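Local coordinates for cephalosporin acylase (Bacillus halodurans, PDB 2NLZ), which probably cleaves amide bonds as a cephalosporin acylase-like member of the gamma-glutamyltranspeptidase family of N-terminal nucleophile hydrolases, at residues V252-I257 against R263-P268; Q272-L277 against Q327-E332. The protein carries 1 engineered substitution. All blocks are in the same frame, centred on the assembly; numbering follows the deposited sequence.

Contact 1 pairs the neighbouring strands 250-259 and 262-266; contact 2 joins helix 274-283, next in the chain, to the bend between helices 325-328 and 331-338. The two centres lie about 10 Å apart and meet where Leu-277 packs on Val-264 and Glu-266, while Ile-257 of contact 1 also touches Leu-329 of contact 2. Contact 1 is partly buried and mixed in chemistry, with backbone bonds, an arginine-serine grip and a tryptophan on one face, and a largely apolar face under the helix. Contact 2 is smaller, buried for three of its four touching leucines, with Leu-329 partly exposed, and wholly apolar across its segments.

Contact 1. Residues V252-I257 against R263-P268; sequences VEPISI and RVWEIP
Ile-255 and Glu-266 form an antiparallel hydrogen-bonded pair, with N to O distances of 3.0 Å both from Ile-255 N to Glu-266 O and from Glu-266 N to Ile-255 O, in a hairpin whose strand segments run at 152°. Nearer the turn, Val-264 N reaches Ile-257 O at 3.1 Å, whereas the return bond from Ile-257 N to Val-264 O is weak. One face of the hairpin carries Ser-256 and Trp-265. The serine CB sits over the six-membered ring of the indole, 3.4 Å from its centroid, as a CH-pi contact, and Pro-254 presents its CB 3.8 Å from Trp-265 CE3. A bend at chi3 (78°) turns the Arg-263 guanidinium back to Ser-256, whose OG lies in the guanidinium plane and accepts a fairly straight bond from NE at 2.8 Å and a longer, bent one from NH2 at 3.2 Å. Past the paired strands, Pro-268 slides alongside Val-252, its CG 3.7 Å from Val-252 CG2, and Ile-255 lays CD1 against the proline CA. On the other face Ile-255, Ile-257 and Glu-266 meet Leu-277 of helix 274-283, while Glu-266 OE2 hydrogen-bonds His-448. With two nitrogens converging on one oxygen, Ser-256 is an acceptor for the arginine, and this side-on grip, led by NE, probably limits rotation of the guanidinium that spans the two strands.

Contact 2. Residues Q272-L277 against Q327-E332; sequences QGLVAL and QLLSDE
Leu-274, on helix 274-283, makes most of the contact from the 272-277 side by sending its two methyls to different leucines. Its CG stands opposite the backbone N (chi1 -160°), which carries the branch over to the facing segment. Leu-274 CD1 meets Leu-328 CD1 at 3.7 Å, the two side chains crossing at about a right angle, and it also lies 4.1 Å from Leu-328 CB. Leu-274 CD2 instead lies 3.6 Å from Leu-329 CD1 and 3.8 Å from Leu-329 CD2, so that the fork of one leucine spans two consecutive residues. Val-275 points its CB away from this interface and packs on Met-304 and Phe-308 of helix 294-314. The helix thus lies between the strand 250-259, touched by Leu-274 and Leu-277, and further helices, a layering consistent with the alpha-beta-beta-alpha sandwich of the Ntn hydrolase clan. Ala-276 touches His-448 of helix 444-457. One turn beyond Leu-274, Leu-277 directs its CB toward Leu-329, with Leu-277 CB 4.1 Å from Leu-329 CD1 and Leu-277 CD2 4.2 Å from Leu-329 CD2. Leu-329 is the first residue to depart from helical geometry after helix 325-328, and Ser-330 then takes the N-cap position of helix 331-338. Its OG donates to Gln-327 O at 3.0 Å, tilted 29° from the carbonyl plane, and bonds Tyr-333 N weakly, bridging the end of one helix to the start of the next.

Contact 1. Residues V252-I257 against R263-P268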
loop_
_atom_site.group_PDB
_atom_site.type_symbol
_atom_site.label_atom_id
_atom_site.label_comp_id
_atom_site.label_asym_id
_atom_site.label_seq_id
_atom_site.Cartn_x
_atom_site.Cartn_y
_atom_site.Cartn_z
ATOM N N VAL D 252 -4.867 -46.160 -4.689
ATOM C CA VAL D 252 -5.047 -46.138 -3.261
ATOM C C VAL D 252 -6.320 -45.335 -2.984
ATOM O O VAL D 252 -6.769 -44.563 -3.837
ATOM C CB VAL D 252 -3.749 -45.605 -2.574
ATOM C CG1 VAL D 252 -3.624 -44.101 -2.709
ATOM C CG2 VAL D 252 -3.640 -46.074 -1.122
ATOM N N GLU D 253 -6.933 -45.556 -1.823
ATOM C CA GLU D 253 -8.236 -44.947 -1.509
ATOM C C GLU D 253 -8.090 -43.598 -0.789
ATOM O O GLU D 253 -7.593 -43.546 0.349
ATOM C CB GLU D 253 -9.094 -45.925 -0.682
ATOM C CG GLU D 253 -10.557 -45.499 -0.477
ATOM C CD GLU D 253 -11.380 -45.530 -1.759
ATOM O OE1 GLU D 253 -11.173 -46.445 -2.589
ATOM O OE2 GLU D 253 -12.241 -44.637 -1.929
ATOM N N PRO D 254 -8.525 -42.506 -1.450
ATOM C CA PRO D 254 -8.402 -41.141 -0.901
ATOM C C PRO D 254 -9.151 -40.951 0.423
ATOM O O PRO D 254 -10.214 -41.555 0.637
ATOM C CB PRO D 254 -9.013 -40.250 -1.989
ATOM C CG PRO D 254 -9.827 -41.161 -2.839
ATOM C CD PRO D 254 -9.163 -42.509 -2.778
ATOM N N ILE D 255 -8.567 -40.120 1.290
ATOM C CA ILE D 255 -9.105 -39.806 2.614
ATOM C C ILE D 255 -9.627 -38.374 2.656
ATOM O O ILE D 255 -9.159 -37.509 1.907
ATOM C CB ILE D 255 -8.038 -39.986 3.714
ATOM C CG1 ILE D 255 -6.734 -39.273 3.327
ATOM C CG2 ILE D 255 -7.810 -41.478 3.996
ATOM C CD1 ILE D 255 -5.708 -39.221 4.441
ATOM N N SER D 256 -10.596 -38.130 3.535
ATOM C CA SER D 256 -11.218 -36.814 3.625
ATOM C C SER D 256 -11.669 -36.398 5.020
ATOM O O SER D 256 -11.562 -37.144 5.995
ATOM C CB SER D 256 -12.403 -36.699 2.659
ATOM O OG SER D 256 -13.511 -37.441 3.119
ATOM N N ILE D 257 -12.186 -35.181 5.072
ATOM C CA ILE D 257 -12.649 -34.545 6.282
ATOM C C ILE D 257 -13.862 -33.748 5.840
ATOM O O ILE D 257 -13.885 -33.240 4.713
ATOM C CB ILE D 257 -11.534 -33.615 6.861
ATOM C CG1 ILE D 257 -10.667 -34.375 7.876
ATOM C CG2 ILE D 257 -12.100 -32.305 7.450
ATOM C CD1 ILE D 257 -11.452 -35.191 8.905
ATOM N N ARG D 263 -16.091 -31.491 1.484
ATOM C CA ARG D 263 -15.125 -32.520 1.842
ATOM C C ARG D 263 -13.769 -32.239 1.198
ATOM O O ARG D 263 -13.664 -32.056 -0.022
ATOM C CB ARG D 263 -15.634 -33.922 1.497
ATOM C CG ARG D 263 -16.861 -34.338 2.295
ATOM C CD ARG D 263 -16.963 -35.852 2.422
ATOM N NE ARG D 263 -16.057 -36.398 3.435
ATOM C CZ ARG D 263 -16.377 -36.580 4.713
ATOM N NH1 ARG D 263 -17.584 -36.258 5.153
ATOM N NH2 ARG D 263 -15.490 -37.084 5.557
ATOM N N VAL D 264 -12.740 -32.192 2.040
ATOM C CA VAL D 264 -11.371 -31.938 1.605
ATOM C C VAL D 264 -10.629 -33.268 1.439
ATOM O O VAL D 264 -10.467 -34.020 2.399
ATOM C CB VAL D 264 -10.628 -31.048 2.617
ATOM C CG1 VAL D 264 -9.272 -30.658 2.082
ATOM C CG2 VAL D 264 -11.434 -29.815 2.913
ATOM N N TRP D 265 -10.181 -33.548 0.218
ATOM C CA TRP D 265 -9.555 -34.832 -0.081
ATOM C C TRP D 265 -8.037 -34.750 -0.212
ATOM O O TRP D 265 -7.497 -33.788 -0.770
ATOM C CB TRP D 265 -10.141 -35.419 -1.356
ATOM C CG TRP D 265 -11.589 -35.685 -1.258
ATOM C CD1 TRP D 265 -12.598 -34.829 -1.567
ATOM C CD2 TRP D 265 -12.211 -36.906 -0.829
ATOM N NE1 TRP D 265 -13.817 -35.436 -1.358
ATOM C CE2 TRP D 265 -13.609 -36.710 -0.903
ATOM C CE3 TRP D 265 -11.724 -38.145 -0.392
ATOM C CZ2 TRP D 265 -14.531 -37.707 -0.552
ATOM C CZ3 TRP D 265 -12.640 -39.134 -0.037
ATOM C CH2 TRP D 265 -14.031 -38.904 -0.121
ATOM N N GLU D 266 -7.362 -35.764 0.321
ATOM C CA GLU D 266 -5.938 -35.930 0.140
ATOM C C GLU D 266 -5.649 -37.408 -0.170
ATOM O O GLU D 266 -6.475 -38.285 0.112
ATOM C CB GLU D 266 -5.190 -35.526 1.418
ATOM C CG GLU D 266 -5.378 -34.085 1.886
ATOM C CD GLU D 266 -4.553 -33.063 1.111
ATOM O OE1 GLU D 266 -3.574 -33.450 0.427
ATOM O OE2 GLU D 266 -4.888 -31.861 1.204
ATOM N N ILE D 267 -4.486 -37.676 -0.756
ATOM C CA ILE D 267 -3.930 -39.023 -0.818
ATOM C C ILE D 267 -3.612 -39.477 0.612
ATOM O O ILE D 267 -3.074 -38.691 1.401
ATOM C CB ILE D 267 -2.628 -39.033 -1.656
ATOM C CG1 ILE D 267 -2.911 -38.643 -3.117
ATOM C CG2 ILE D 267 -1.891 -40.379 -1.540
ATOM C CD1 ILE D 267 -3.956 -39.496 -3.835
ATOM N N PRO D 268 -3.961 -40.734 0.962
ATOM C CA PRO D 268 -3.626 -41.345 2.255
ATOM C C PRO D 268 -2.122 -41.535 2.460
ATOM O O PRO D 268 -1.372 -41.482 1.492
ATOM C CB PRO D 268 -4.317 -42.712 2.178
ATOM C CG PRO D 268 -4.414 -42.988 0.751
ATOM C CD PRO D 268 -4.730 -41.667 0.125
#

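Contact 2. Residues Q272-L277 against Q327-E332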
loop_
_atom_site.group_PDB
_atom_site.type_symbol
_atom_site.label_atom_id
_atom_site.label_comp_id
_atom_site.label_asym_id
_atom_site.label_seq_id
_atom_site.Cartn_x
_atom_site.Cartn_y
_atom_site.Cartn_z
ATOM N N GLN D 272 1.778 -36.934 2.827
ATOM C CA GLN D 272 1.615 -36.139 4.055
ATOM C C GLN D 272 0.339 -35.289 4.110
ATOM O O GLN D 272 0.184 -34.452 5.011
ATOM C CB GLN D 272 2.856 -35.260 4.316
ATOM C CG GLN D 272 3.002 -34.037 3.396
ATOM C CD GLN D 272 3.985 -33.008 3.917
ATOM O OE1 GLN D 272 4.702 -32.385 3.146
ATOM N NE2 GLN D 272 4.007 -32.810 5.226
ATOM N N GLY D 273 -0.575 -35.518 3.167
ATOM C CA GLY D 273 -1.829 -34.766 3.091
ATOM C C GLY D 273 -2.653 -34.836 4.361
ATOM O O GLY D 273 -3.409 -33.920 4.682
ATOM N N LEU D 274 -2.493 -35.945 5.077
ATOM C CA LEU D 274 -3.038 -36.153 6.409
ATOM C C LEU D 274 -2.961 -34.896 7.289
ATOM O O LEU D 274 -3.917 -34.568 7.991
ATOM C CB LEU D 274 -2.246 -37.288 7.065
ATOM C CG LEU D 274 -2.807 -38.062 8.246
ATOM C CD1 LEU D 274 -2.748 -37.254 9.532
ATOM C CD2 LEU D 274 -4.209 -38.459 7.914
ATOM N N VAL D 275 -1.816 -34.211 7.238
ATOM C CA VAL D 275 -1.539 -33.043 8.074
ATOM C C VAL D 275 -2.548 -31.938 7.829
ATOM O O VAL D 275 -3.127 -31.407 8.771
ATOM C CB VAL D 275 -0.107 -32.509 7.859
ATOM C CG1 VAL D 275 0.117 -31.234 8.648
ATOM C CG2 VAL D 275 0.912 -33.564 8.267
ATOM N N ALA D 276 -2.770 -31.613 6.562
ATOM C CA ALA D 276 -3.785 -30.632 6.185
ATOM C C ALA D 276 -5.129 -30.996 6.784
ATOM O O ALA D 276 -5.761 -30.179 7.443
ATOM C CB ALA D 276 -3.897 -30.538 4.671
ATOM N N LEU D 277 -5.531 -32.246 6.560
ATOM C CA LEU D 277 -6.788 -32.809 7.059
ATOM C C LEU D 277 -6.977 -32.706 8.582
ATOM O O LEU D 277 -8.006 -32.219 9.063
ATOM C CB LEU D 277 -6.901 -34.263 6.599
ATOM C CG LEU D 277 -7.786 -34.564 5.388
ATOM C CD1 LEU D 277 -7.856 -33.420 4.428
ATOM C CD2 LEU D 277 -7.306 -35.797 4.671
ATOM N N GLN D 327 -7.790 -42.774 13.561
ATOM C CA GLN D 327 -7.552 -42.205 14.885
ATOM C C GLN D 327 -7.105 -40.750 14.810
ATOM O O GLN D 327 -7.588 -39.918 15.580
ATOM C CB GLN D 327 -6.516 -43.026 15.661
ATOM C CG GLN D 327 -7.051 -44.306 16.282
ATOM C CD GLN D 327 -5.971 -45.100 16.999
ATOM O OE1 GLN D 327 -4.840 -45.212 16.518
ATOM N NE2 GLN D 327 -6.318 -45.666 18.153
ATOM N N LEU D 328 -6.192 -40.444 13.884
ATOM C CA LEU D 328 -5.671 -39.084 13.732
ATOM C C LEU D 328 -6.738 -38.129 13.205
ATOM O O LEU D 328 -6.730 -36.927 13.521
ATOM C CB LEU D 328 -4.456 -39.050 12.804
ATOM C CG LEU D 328 -3.178 -39.756 13.257
ATOM C CD1 LEU D 328 -2.251 -39.928 12.076
ATOM C CD2 LEU D 328 -2.475 -39.022 14.401
ATOM N N LEU D 329 -7.661 -38.673 12.416
ATOM C CA LEU D 329 -8.681 -37.864 11.768
ATOM C C LEU D 329 -10.025 -37.824 12.506
ATOM O O LEU D 329 -11.020 -37.309 11.984
ATOM C CB LEU D 329 -8.856 -38.337 10.325
ATOM C CG LEU D 329 -8.160 -37.505 9.237
ATOM C CD1 LEU D 329 -6.850 -36.875 9.706
ATOM C CD2 LEU D 329 -7.962 -38.321 7.959
ATOM N N SER D 330 -10.044 -38.353 13.725
ATOM C CA SER D 330 -11.277 -38.468 14.499
ATOM C C SER D 330 -11.620 -37.167 15.217
ATOM O O SER D 330 -10.721 -36.423 15.621
ATOM C CB SER D 330 -11.173 -39.619 15.509
ATOM O OG SER D 330 -10.348 -39.271 16.608
ATOM N N ASP D 331 -12.925 -36.921 15.374
ATOM C CA ASP D 331 -13.457 -35.718 16.016
ATOM C C ASP D 331 -13.041 -35.540 17.474
ATOM O O ASP D 331 -12.839 -34.407 17.924
ATOM C CB ASP D 331 -14.983 -35.676 15.915
ATOM C CG ASP D 331 -15.469 -35.398 14.507
ATOM O OD1 ASP D 331 -14.678 -34.901 13.674
ATOM O OD2 ASP D 331 -16.651 -35.677 14.229
ATOM N N GLU D 332 -12.916 -36.647 18.210
ATOM C CA GLU D 332 -12.523 -36.577 19.624
ATOM C C GLU D 332 -11.030 -36.312 19.809
ATOM O O GLU D 332 -10.623 -35.719 20.809
ATOM C CB GLU D 332 -12.970 -37.813 20.426
ATOM C CG GLU D 332 -12.576 -39.172 19.835
ATOM C CD GLU D 332 -13.695 -39.821 19.020
ATOM O OE1 GLU D 332 -14.304 -39.136 18.165
ATOM O OE2 GLU D 332 -13.960 -41.025 19.233
#